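Local coordinates for DUF4595 domain-containing protein (Bacteroides vulgatus, PDB 3TZG) that is of unknown function but folds as a porin-like beta barrel, probably related to membrane beta barrels, at residues Y112-S116 and D117-L121; D182-F185 and Y186-N190; Y99-G103 and D104-I108; I34-Y37 and G38-P41. One frame throughout, in Å; residues are numbered along the deposited sequence.

Interaction 1: Y112-S116 and D117-L121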
loop_
_atom_site.group_PDB
_atom_site.type_symbol
_atom_site.label_atom_id
_atom_site.label_comp_id
_atom_site.label_asym_id
_atom_site.label_seq_id
_atom_site.Cartn_x
_atom_site.Cartn_y
_atom_site.Cartn_z
ATOM N N TYR A 112 16.093 4.922 -4.515
ATOM C CA TYR A 112 15.673 5.627 -5.708
ATOM C C TYR A 112 16.841 6.290 -6.388
ATOM O O TYR A 112 17.510 7.117 -5.775
ATOM C CB TYR A 112 14.639 6.683 -5.345
ATOM C CG TYR A 112 13.285 6.162 -4.939
ATOM C CD1 TYR A 112 12.279 5.977 -5.883
ATOM C CD2 TYR A 112 12.954 6.011 -3.600
ATOM C CE1 TYR A 112 10.994 5.594 -5.510
ATOM C CE2 TYR A 112 11.667 5.642 -3.209
ATOM C CZ TYR A 112 10.692 5.426 -4.170
ATOM O OH TYR A 112 9.422 5.052 -3.799
ATOM N N ARG A 113 17.084 5.933 -7.655
ATOM C CA ARG A 113 18.110 6.506 -8.532
ATOM C C ARG A 113 17.484 6.989 -9.851
ATOM O O ARG A 113 16.524 6.395 -10.331
ATOM C CB ARG A 113 19.212 5.485 -8.828
ATOM C CG ARG A 113 20.256 5.254 -7.743
ATOM C CD ARG A 113 20.913 3.956 -8.126
ATOM N NE ARG A 113 21.872 3.374 -7.200
ATOM C CZ ARG A 113 22.696 2.383 -7.539
ATOM N NH1 ARG A 113 22.703 1.907 -8.779
ATOM N NH2 ARG A 113 23.543 1.886 -6.656
ATOM N N ALA A 114 18.043 8.044 -10.449
ATOM C CA ALA A 114 17.574 8.532 -11.737
ATOM C C ALA A 114 17.943 7.522 -12.818
ATOM O O ALA A 114 19.044 6.965 -12.764
ATOM C CB ALA A 114 18.176 9.888 -12.028
ATOM N N THR A 115 17.004 7.222 -13.749
ATOM C CA THR A 115 17.233 6.270 -14.851
ATOM C C THR A 115 18.377 6.768 -15.766
ATOM O O THR A 115 19.238 5.989 -16.184
ATOM C CB THR A 115 15.949 6.053 -15.675
ATOM O OG1 THR A 115 15.591 7.279 -16.315
ATOM C CG2 THR A 115 14.790 5.545 -14.854
ATOM N N SER A 116 18.389 8.086 -16.023
ATOM C CA SER A 116 19.329 8.779 -16.887
ATOM C C SER A 116 20.796 8.564 -16.489
ATOM O O SER A 116 21.506 7.882 -17.228
ATOM C CB SER A 116 19.028 10.275 -16.910
ATOM O OG SER A 116 18.874 10.838 -15.617
ATOM N N ASP A 117 21.244 9.139 -15.349
ATOM C CA ASP A 117 22.648 9.141 -14.933
ATOM C C ASP A 117 22.924 8.379 -13.605
ATOM O O ASP A 117 24.009 8.551 -13.050
ATOM C CB ASP A 117 23.119 10.609 -14.780
ATOM C CG ASP A 117 22.397 11.445 -13.725
ATOM O OD1 ASP A 117 21.235 11.105 -13.376
ATOM O OD2 ASP A 117 22.968 12.470 -13.290
ATOM N N TYR A 118 21.981 7.537 -13.116
ATOM C CA TYR A 118 22.114 6.715 -11.888
ATOM C C TYR A 118 22.255 7.580 -10.607
ATOM O O TYR A 118 22.551 7.038 -9.540
ATOM C CB TYR A 118 23.313 5.736 -11.969
ATOM C CG TYR A 118 23.171 4.643 -13.008
ATOM C CD1 TYR A 118 22.422 3.497 -12.745
ATOM C CD2 TYR A 118 23.853 4.714 -14.224
ATOM C CE1 TYR A 118 22.288 2.483 -13.693
ATOM C CE2 TYR A 118 23.737 3.698 -15.178
ATOM C CZ TYR A 118 22.943 2.587 -14.908
ATOM O OH TYR A 118 22.792 1.564 -15.811
ATOM N N ARG A 119 22.055 8.904 -10.716
ATOM C CA ARG A 119 22.137 9.857 -9.609
ATOM C C ARG A 119 21.186 9.434 -8.514
ATOM O O ARG A 119 20.024 9.137 -8.790
ATOM C CB ARG A 119 21.815 11.270 -10.134
ATOM C CG ARG A 119 21.283 12.315 -9.149
ATOM C CD ARG A 119 21.085 13.641 -9.864
ATOM N NE ARG A 119 20.274 13.508 -11.087
ATOM C CZ ARG A 119 19.000 13.883 -11.215
ATOM N NH1 ARG A 119 18.368 14.480 -10.210
ATOM N NH2 ARG A 119 18.366 13.709 -12.366
ATOM N N PHE A 120 21.705 9.340 -7.281
ATOM C CA PHE A 120 20.920 8.973 -6.105
ATOM C C PHE A 120 19.910 10.079 -5.788
ATOM O O PHE A 120 20.278 11.254 -5.701
ATOM C CB PHE A 120 21.842 8.709 -4.903
ATOM C CG PHE A 120 21.071 8.420 -3.637
ATOM C CD1 PHE A 120 20.509 7.161 -3.416
ATOM C CD2 PHE A 120 20.869 9.416 -2.682
ATOM C CE1 PHE A 120 19.765 6.908 -2.267
ATOM C CE2 PHE A 120 20.132 9.155 -1.528
ATOM C CZ PHE A 120 19.593 7.902 -1.325
ATOM N N LEU A 121 18.658 9.702 -5.575
ATOM C CA LEU A 121 17.598 10.679 -5.334
ATOM C C LEU A 121 16.966 10.583 -3.944
ATOM O O LEU A 121 16.619 11.631 -3.371
ATOM C CB LEU A 121 16.469 10.483 -6.381
ATOM C CG LEU A 121 16.818 10.636 -7.866
ATOM C CD1 LEU A 121 15.735 10.052 -8.733
ATOM C CD2 LEU A 121 17.033 12.064 -8.231
#
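Two backbone hydrogen bonds tie Y112 and A114 to the returning strand. L121 N donates to Y112 O at 2.8 Å, and A114 N donates to R119 O at 2.8 Å. Between these bonds R113 and F120 form a non-hydrogen-bonded pair, their side chains on the same face. The turn is gripped more loosely, by a weak bond from Y118 N to A114 O.

The apolar contacts centre on L121 and A114. With CG beside its backbone N (chi1 -60°), L121 turns CD1 over the opposite strand, 3.5 Å from A114 N. An alanine in place of L121 would probably open a gap beside A114 and the backbone after R113.

Among polar side chains, R119 bends at chi3 and brings its guanidinium back over the turn. A114 CB lies over one face of that group, 3.8 Å from R119 NH2; D117 lies at its edge, in its plane, in a weak salt bridge, R119 NE to D117 OD1 3.5 Å. D117 OD1 also takes a weak hydrogen bond from S116 OG. R119 makes a cation-pi contact with Y91.

The arrangement is that of a beta hairpin joining antiparallel strands, 105-114 and 120-130, as in up-and-down beta barrels.

Interaction 2: D182-F185 and Y186-N190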
loop_
_atom_site.group_PDB
_atom_site.type_symbol
_atom_site.label_atom_id
_atom_site.label_comp_id
_atom_site.label_asym_id
_atom_site.label_seq_id
_atom_site.Cartn_x
_atom_site.Cartn_y
_atom_site.Cartn_z
ATOM N N ASP A 182 3.954 0.520 -5.793
ATOM C CA ASP A 182 4.473 -0.841 -5.738
ATOM C C ASP A 182 4.228 -1.426 -4.334
ATOM O O ASP A 182 3.843 -2.592 -4.220
ATOM C CB ASP A 182 5.958 -0.899 -6.128
ATOM C CG ASP A 182 6.867 0.026 -5.368
ATOM O OD1 ASP A 182 6.625 1.262 -5.410
ATOM O OD2 ASP A 182 7.874 -0.470 -4.798
ATOM N N SER A 183 4.372 -0.602 -3.274
ATOM C CA SER A 183 4.107 -1.052 -1.910
ATOM C C SER A 183 2.600 -1.274 -1.720
ATOM O O SER A 183 2.202 -2.219 -1.023
ATOM C CB SER A 183 4.654 -0.063 -0.890
ATOM O OG SER A 183 6.058 -0.201 -0.677
ATOM N N PHE A 184 1.755 -0.435 -2.390
ATOM C CA PHE A 184 0.311 -0.604 -2.354
ATOM C C PHE A 184 -0.035 -2.030 -2.800
ATOM O O PHE A 184 -0.662 -2.770 -2.036
ATOM C CB PHE A 184 -0.389 0.444 -3.229
ATOM C CG PHE A 184 -1.839 0.130 -3.500
ATOM C CD1 PHE A 184 -2.812 0.398 -2.549
ATOM C CD2 PHE A 184 -2.229 -0.466 -4.700
ATOM C CE1 PHE A 184 -4.148 0.103 -2.802
ATOM C CE2 PHE A 184 -3.573 -0.767 -4.948
ATOM C CZ PHE A 184 -4.520 -0.467 -4.004
ATOM N N PHE A 185 0.438 -2.431 -4.010
ATOM C CA PHE A 185 0.207 -3.754 -4.572
ATOM C C PHE A 185 0.850 -4.861 -3.715
ATOM O O PHE A 185 0.228 -5.917 -3.523
ATOM C CB PHE A 185 0.714 -3.822 -6.007
ATOM C CG PHE A 185 -0.230 -3.120 -6.948
ATOM C CD1 PHE A 185 -1.553 -3.543 -7.083
ATOM C CD2 PHE A 185 0.188 -2.018 -7.689
ATOM C CE1 PHE A 185 -2.434 -2.863 -7.931
ATOM C CE2 PHE A 185 -0.698 -1.347 -8.539
ATOM C CZ PHE A 185 -1.999 -1.775 -8.651
ATOM N N TYR A 186 2.040 -4.598 -3.147
ATOM C CA TYR A 186 2.708 -5.545 -2.263
ATOM C C TYR A 186 1.800 -5.948 -1.101
ATOM O O TYR A 186 1.724 -7.133 -0.804
ATOM C CB TYR A 186 4.018 -4.953 -1.725
ATOM C CG TYR A 186 4.644 -5.759 -0.606
ATOM C CD1 TYR A 186 5.491 -6.832 -0.881
ATOM C CD2 TYR A 186 4.412 -5.433 0.727
ATOM C CE1 TYR A 186 6.105 -7.550 0.147
ATOM C CE2 TYR A 186 5.020 -6.143 1.763
ATOM C CZ TYR A 186 5.873 -7.193 1.468
ATOM O OH TYR A 186 6.459 -7.893 2.485
ATOM N N PHE A 187 1.111 -4.974 -0.457
ATOM C CA PHE A 187 0.191 -5.231 0.650
ATOM C C PHE A 187 -1.153 -5.749 0.152
ATOM O O PHE A 187 -1.629 -6.758 0.694
ATOM C CB PHE A 187 -0.020 -3.985 1.539
ATOM C CG PHE A 187 1.197 -3.707 2.399
ATOM C CD1 PHE A 187 1.545 -4.559 3.439
ATOM C CD2 PHE A 187 2.021 -2.627 2.137
ATOM C CE1 PHE A 187 2.695 -4.337 4.196
ATOM C CE2 PHE A 187 3.182 -2.409 2.902
ATOM C CZ PHE A 187 3.503 -3.267 3.924
ATOM N N LEU A 188 -1.749 -5.100 -0.892
ATOM C CA LEU A 188 -3.069 -5.471 -1.462
ATOM C C LEU A 188 -3.113 -6.942 -1.926
ATOM O O LEU A 188 -4.133 -7.594 -1.731
ATOM C CB LEU A 188 -3.427 -4.554 -2.648
ATOM C CG LEU A 188 -4.812 -4.728 -3.293
ATOM C CD1 LEU A 188 -5.877 -3.969 -2.519
ATOM C CD2 LEU A 188 -4.813 -4.242 -4.727
ATOM N N LEU A 189 -2.012 -7.454 -2.520
ATOM C CA LEU A 189 -1.940 -8.820 -3.059
ATOM C C LEU A 189 -1.311 -9.787 -2.045
ATOM O O LEU A 189 -1.100 -10.960 -2.377
ATOM C CB LEU A 189 -1.132 -8.839 -4.383
ATOM C CG LEU A 189 -1.470 -7.788 -5.476
ATOM C CD1 LEU A 189 -0.758 -8.107 -6.755
ATOM C CD2 LEU A 189 -2.982 -7.679 -5.750
ATOM N N ASN A 190 -1.029 -9.299 -0.806
ATOM C CA ASN A 190 -0.462 -10.045 0.325
ATOM C C ASN A 190 0.837 -10.797 -0.083
ATOM O O ASN A 190 1.002 -11.997 0.219
ATOM C CB ASN A 190 -1.490 -11.039 0.920
ATOM C CG ASN A 190 -1.139 -11.512 2.315
ATOM O OD1 ASN A 190 -0.608 -10.760 3.148
ATOM N ND2 ASN A 190 -1.452 -12.767 2.610
#
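F184 and L188, one helical turn apart, lie side by side and point the same way. L188 CB sits over one face of the F184 ring, and L188 CD2 comes within 3.7 Å of F184 CE2. The same CD2 of L188 also approaches F185 CD1 obliquely, at 4.1 Å, so one methyl bridges two phenyl rings. Those rings meet edge to face, the CD2 edge of F184 standing 3.8 Å above the centre of the F185 ring.

F187 repeats this pattern with Y186: Y186 CD2 stands over the centre of the F187 ring. F187 CG lies beside its own backbone N (chi1 -73°), which turns F187 CD2 toward S183 O. An alanine in place of F187 would probably open a gap beside the Y186 edge and the S183 carbonyl.

Successive backbone bonds underlie this packing, the straightest from L188 N to F184 O (2.8 Å, 170°). The helix ends in a Schellman motif at N190, with positive phi.

This short, buried helix 181-188 lies near the centre of the chain. Y186 and F187 face strand 105-114, Y186 also packs on strand 63-71, and F185 and L189 reach strand 48-51. D182 OD1 forms a salt bridge with K95.

Interaction 3: Y99-G103 and D104-I108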
loop_
_atom_site.group_PDB
_atom_site.type_symbol
_atom_site.label_atom_id
_atom_site.label_comp_id
_atom_site.label_asym_id
_atom_site.label_seq_id
_atom_site.Cartn_x
_atom_site.Cartn_y
_atom_site.Cartn_z
ATOM N N TYR A 99 12.722 -6.799 0.778
ATOM C CA TYR A 99 11.749 -7.152 1.828
ATOM C C TYR A 99 12.411 -8.161 2.802
ATOM O O TYR A 99 12.918 -9.193 2.354
ATOM C CB TYR A 99 10.454 -7.725 1.181
ATOM C CG TYR A 99 9.848 -6.814 0.129
ATOM C CD1 TYR A 99 9.084 -5.711 0.491
ATOM C CD2 TYR A 99 10.071 -7.032 -1.226
ATOM C CE1 TYR A 99 8.590 -4.825 -0.463
ATOM C CE2 TYR A 99 9.546 -6.170 -2.198
ATOM C CZ TYR A 99 8.817 -5.058 -1.812
ATOM O OH TYR A 99 8.315 -4.165 -2.744
ATOM N N ASP A 100 12.498 -7.817 4.105
ATOM C CA ASP A 100 13.082 -8.692 5.133
ATOM C C ASP A 100 12.090 -8.910 6.250
ATOM O O ASP A 100 11.372 -7.981 6.656
ATOM C CB ASP A 100 14.382 -8.158 5.678
ATOM C CG ASP A 100 15.480 -8.256 4.640
ATOM O OD1 ASP A 100 16.154 -9.325 4.576
ATOM O OD2 ASP A 100 15.668 -7.275 3.887
ATOM N N TYR A 101 12.050 -10.170 6.730
ATOM C CA TYR A 101 11.093 -10.664 7.712
ATOM C C TYR A 101 11.811 -11.236 8.901
ATOM O O TYR A 101 12.708 -12.034 8.703
ATOM C CB TYR A 101 10.199 -11.734 7.054
ATOM C CG TYR A 101 9.641 -11.302 5.718
ATOM C CD1 TYR A 101 8.445 -10.596 5.637
ATOM C CD2 TYR A 101 10.325 -11.564 4.536
ATOM C CE1 TYR A 101 7.921 -10.202 4.406
ATOM C CE2 TYR A 101 9.829 -11.137 3.304
ATOM C CZ TYR A 101 8.609 -10.487 3.241
ATOM O OH TYR A 101 8.124 -10.046 2.039
ATOM N N LYS A 102 11.461 -10.784 10.123
ATOM C CA LYS A 102 12.042 -11.193 11.416
ATOM C C LYS A 102 10.866 -11.373 12.380
ATOM O O LYS A 102 10.306 -10.411 12.908
ATOM C CB LYS A 102 13.083 -10.165 11.904
ATOM C CG LYS A 102 14.122 -10.703 12.873
ATOM C CD LYS A 102 15.144 -9.623 13.335
ATOM C CE LYS A 102 16.081 -9.110 12.249
ATOM N NZ LYS A 102 17.041 -8.070 12.737
ATOM N N GLY A 103 10.414 -12.610 12.478
ATOM C CA GLY A 103 9.212 -12.939 13.214
ATOM C C GLY A 103 8.059 -12.512 12.343
ATOM O O GLY A 103 7.992 -12.893 11.166
ATOM N N ASP A 104 7.201 -11.648 12.873
ATOM C CA ASP A 104 6.108 -11.119 12.054
ATOM C C ASP A 104 6.570 -9.813 11.347
ATOM O O ASP A 104 6.174 -9.598 10.197
ATOM C CB ASP A 104 4.832 -10.886 12.898
ATOM C CG ASP A 104 3.749 -11.950 12.767
ATOM O OD1 ASP A 104 3.711 -12.636 11.714
ATOM O OD2 ASP A 104 2.874 -12.027 13.675
ATOM N N THR A 105 7.431 -8.968 12.053
ATOM C CA THR A 105 8.020 -7.674 11.640
ATOM C C THR A 105 8.594 -7.709 10.223
ATOM O O THR A 105 9.280 -8.671 9.863
ATOM C CB THR A 105 9.116 -7.266 12.609
ATOM O OG1 THR A 105 8.627 -7.468 13.941
ATOM C CG2 THR A 105 9.601 -5.822 12.398
ATOM N N ILE A 106 8.272 -6.656 9.417
ATOM C CA ILE A 106 8.678 -6.504 8.015
ATOM C C ILE A 106 9.493 -5.253 7.859
ATOM O O ILE A 106 9.052 -4.160 8.212
ATOM C CB ILE A 106 7.474 -6.479 7.035
ATOM C CG1 ILE A 106 6.512 -7.661 7.253
ATOM C CG2 ILE A 106 7.927 -6.408 5.574
ATOM C CD1 ILE A 106 5.195 -7.529 6.529
ATOM N N PHE A 107 10.684 -5.415 7.279
ATOM C CA PHE A 107 11.610 -4.336 6.934
ATOM C C PHE A 107 11.529 -4.120 5.454
ATOM O O PHE A 107 11.681 -5.085 4.692
ATOM C CB PHE A 107 13.053 -4.675 7.376
ATOM C CG PHE A 107 13.210 -4.841 8.867
ATOM C CD1 PHE A 107 12.962 -6.065 9.475
ATOM C CD2 PHE A 107 13.537 -3.754 9.675
ATOM C CE1 PHE A 107 13.067 -6.202 10.862
ATOM C CE2 PHE A 107 13.611 -3.887 11.060
ATOM C CZ PHE A 107 13.386 -5.112 11.644
ATOM N N ILE A 108 11.214 -2.886 5.034
ATOM C CA ILE A 108 11.177 -2.528 3.615
ATOM C C ILE A 108 12.231 -1.443 3.403
ATOM O O ILE A 108 12.196 -0.399 4.054
ATOM C CB ILE A 108 9.747 -2.110 3.140
ATOM C CG1 ILE A 108 8.711 -3.229 3.443
ATOM C CG2 ILE A 108 9.759 -1.759 1.655
ATOM C CD1 ILE A 108 7.307 -2.965 3.081
#
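Strands 99-102 and 105-108 run antiparallel at 156°, their axes 4.7 Å apart, and a type II' turn from K102 to T105 joins them. D100 and F107 form a hydrogen-bonded pair: D100 N to F107 O measures 2.9 Å, and F107 N to D100 O is 2.7 Å and almost straight (177°). Nearer the turn, K102 N donates to T105 O. G103 has the positive phi that favours glycine.

Y99, Y101, I106 and I108 share one face. The side chains of Y99 and I108 cross at a slant, with I108 CG1 at the edge of the tyrosine ring, 3.9 Å from Y99 CD1. Y101 and I106 instead lie side by side and point the same way, Y101 CD1 touching I106 CG1 at 3.9 Å while CE1 meets the CG2 branch.

D100, K102, T105 and F107 occupy the other face. F107 has CG beside its backbone N (chi1 -62°), which carries the ring along the neighbouring strand until its edge meets K102 CB, 4.1 Å from F107 CE1. Between the first atoms of their side chains, D100 CB and F107 CB stand 4.1 Å apart.

The tyrosine-isoleucine face looks onto helix 181-188, where I106 and I108 touch Y186. Strand 74-85 flanks Y99 and Y101, strand 120-130 packs against I106 and I108, and D104 forms a salt bridge with R195.

Interaction 4: I34-Y37 and G38-P41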
loop_
_atom_site.group_PDB
_atom_site.type_symbol
_atom_site.label_atom_id
_atom_site.label_comp_id
_atom_site.label_asym_id
_atom_site.label_seq_id
_atom_site.Cartn_x
_atom_site.Cartn_y
_atom_site.Cartn_z
ATOM N N ILE A 34 -5.308 -12.225 -9.521
ATOM C CA ILE A 34 -5.666 -10.943 -10.162
ATOM C C ILE A 34 -4.831 -10.820 -11.417
ATOM O O ILE A 34 -3.621 -11.051 -11.373
ATOM C CB ILE A 34 -5.513 -9.695 -9.217
ATOM C CG1 ILE A 34 -6.184 -8.434 -9.835
ATOM C CG2 ILE A 34 -4.048 -9.451 -8.776
ATOM C CD1 ILE A 34 -6.328 -7.235 -8.954
ATOM N N ILE A 35 -5.474 -10.529 -12.546
ATOM C CA ILE A 35 -4.730 -10.431 -13.795
ATOM C C ILE A 35 -4.896 -9.028 -14.369
ATOM O O ILE A 35 -4.199 -8.683 -15.326
ATOM C CB ILE A 35 -5.101 -11.541 -14.810
ATOM C CG1 ILE A 35 -6.612 -11.643 -15.051
ATOM C CG2 ILE A 35 -4.517 -12.887 -14.342
ATOM C CD1 ILE A 35 -6.973 -12.472 -16.221
ATOM N N LYS A 36 -5.753 -8.201 -13.734
ATOM C CA LYS A 36 -5.982 -6.812 -14.128
ATOM C C LYS A 36 -6.599 -5.989 -12.985
ATOM O O LYS A 36 -7.581 -6.429 -12.399
ATOM C CB LYS A 36 -6.885 -6.729 -15.372
ATOM C CG LYS A 36 -6.226 -5.898 -16.463
ATOM C CD LYS A 36 -7.156 -5.547 -17.583
ATOM C CE LYS A 36 -6.508 -4.546 -18.492
ATOM N NZ LYS A 36 -7.386 -4.175 -19.634
ATOM N N TYR A 37 -6.015 -4.807 -12.672
ATOM C CA TYR A 37 -6.485 -3.819 -11.681
ATOM C C TYR A 37 -6.708 -2.522 -12.454
ATOM O O TYR A 37 -5.779 -1.719 -12.621
ATOM C CB TYR A 37 -5.491 -3.668 -10.498
ATOM C CG TYR A 37 -5.943 -2.708 -9.406
ATOM C CD1 TYR A 37 -5.620 -1.357 -9.459
ATOM C CD2 TYR A 37 -6.635 -3.165 -8.289
ATOM C CE1 TYR A 37 -6.036 -0.476 -8.469
ATOM C CE2 TYR A 37 -7.050 -2.292 -7.288
ATOM C CZ TYR A 37 -6.755 -0.946 -7.386
ATOM O OH TYR A 37 -7.151 -0.076 -6.398
ATOM N N GLY A 38 -7.911 -2.377 -13.005
ATOM C CA GLY A 38 -8.229 -1.283 -13.912
ATOM C C GLY A 38 -7.591 -1.624 -15.246
ATOM O O GLY A 38 -7.811 -2.727 -15.757
ATOM N N ASP A 39 -6.726 -0.730 -15.773
ATOM C CA ASP A 39 -5.977 -0.956 -17.024
ATOM C C ASP A 39 -4.555 -1.419 -16.709
ATOM O O ASP A 39 -3.710 -1.527 -17.602
ATOM C CB ASP A 39 -5.950 0.312 -17.893
ATOM C CG ASP A 39 -7.312 0.750 -18.410
ATOM O OD1 ASP A 39 -8.112 -0.137 -18.833
ATOM O OD2 ASP A 39 -7.577 1.976 -18.421
ATOM N N THR A 40 -4.298 -1.716 -15.432
ATOM C CA THR A 40 -2.997 -2.174 -14.974
ATOM C C THR A 40 -2.997 -3.715 -14.968
ATOM O O THR A 40 -3.748 -4.329 -14.213
ATOM C CB THR A 40 -2.704 -1.557 -13.593
ATOM O OG1 THR A 40 -2.898 -0.144 -13.680
ATOM C CG2 THR A 40 -1.314 -1.878 -13.084
ATOM N N PRO A 41 -2.180 -4.361 -15.817
ATOM C CA PRO A 41 -2.154 -5.836 -15.818
ATOM C C PRO A 41 -1.170 -6.413 -14.774
ATOM O O PRO A 41 -0.195 -5.759 -14.373
ATOM C CB PRO A 41 -1.706 -6.170 -17.246
ATOM C CG PRO A 41 -0.851 -5.013 -17.651
ATOM C CD PRO A 41 -1.242 -3.801 -16.811
#
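K36, with chi1 -126° and extended beyond CG, lays its aliphatic chain over the turn that follows it. The chain runs over G38 O, with K36 CD 3.4 Å from it, while K36 CE comes 3.9 Å from D39 CA. The ammonium K36 NZ ends 4.2 Å from D39 OD1, too long for a salt bridge, although the opposite charges probably attract weakly. The K36 and D39 side chains pass each other at a slant.

On the other face are Y37 and T40, a hydrogen-bonded pair. Y37 N donates to T40 O at 2.8 Å. The return bond, T40 N to Y37 O, is longer at 3.2 Å. T40 OG1 is hydrogen-bonded to Q53 O. Y37 has CG anti to its N (chi1 -177°), and its ring leads away from the turn; there it meets F185 edge to face, and its hydroxyl is hydrogen-bonded to that of Y174.

K36 and P41 form the next pair, non-hydrogen-bonded, with CA atoms 4.3 Å apart. The connection is a tight two-residue beta hairpin with a type II' turn, G38 at its first corner with positive phi. Just before it, I35 and K36 both face E27 on the neighbouring strand 23-28, a classic beta bulge.

How the interactions relate
From the N terminus, interaction 4 comes first, closing the tight hairpin between strands 34-37 and 40-45. Interaction 3 then turns strand 90-102 into 105-114, and interaction 1 turns that same strand into 120-130, the two hairpins lying at opposite ends of it with centres about 26 Å apart. Interaction 2 follows as the helix 181-188. All four are local and in series; none nests in or crosses another. The helix brings distant hairpins together: Y186 and F187 pack on interaction 3, while F184, F185, L188 and L189 pack on interaction 4, although those two hairpins do not touch each other. Interaction 1 does not touch interaction 2: centres about 24 Å apart, nearest atoms about 5 Å.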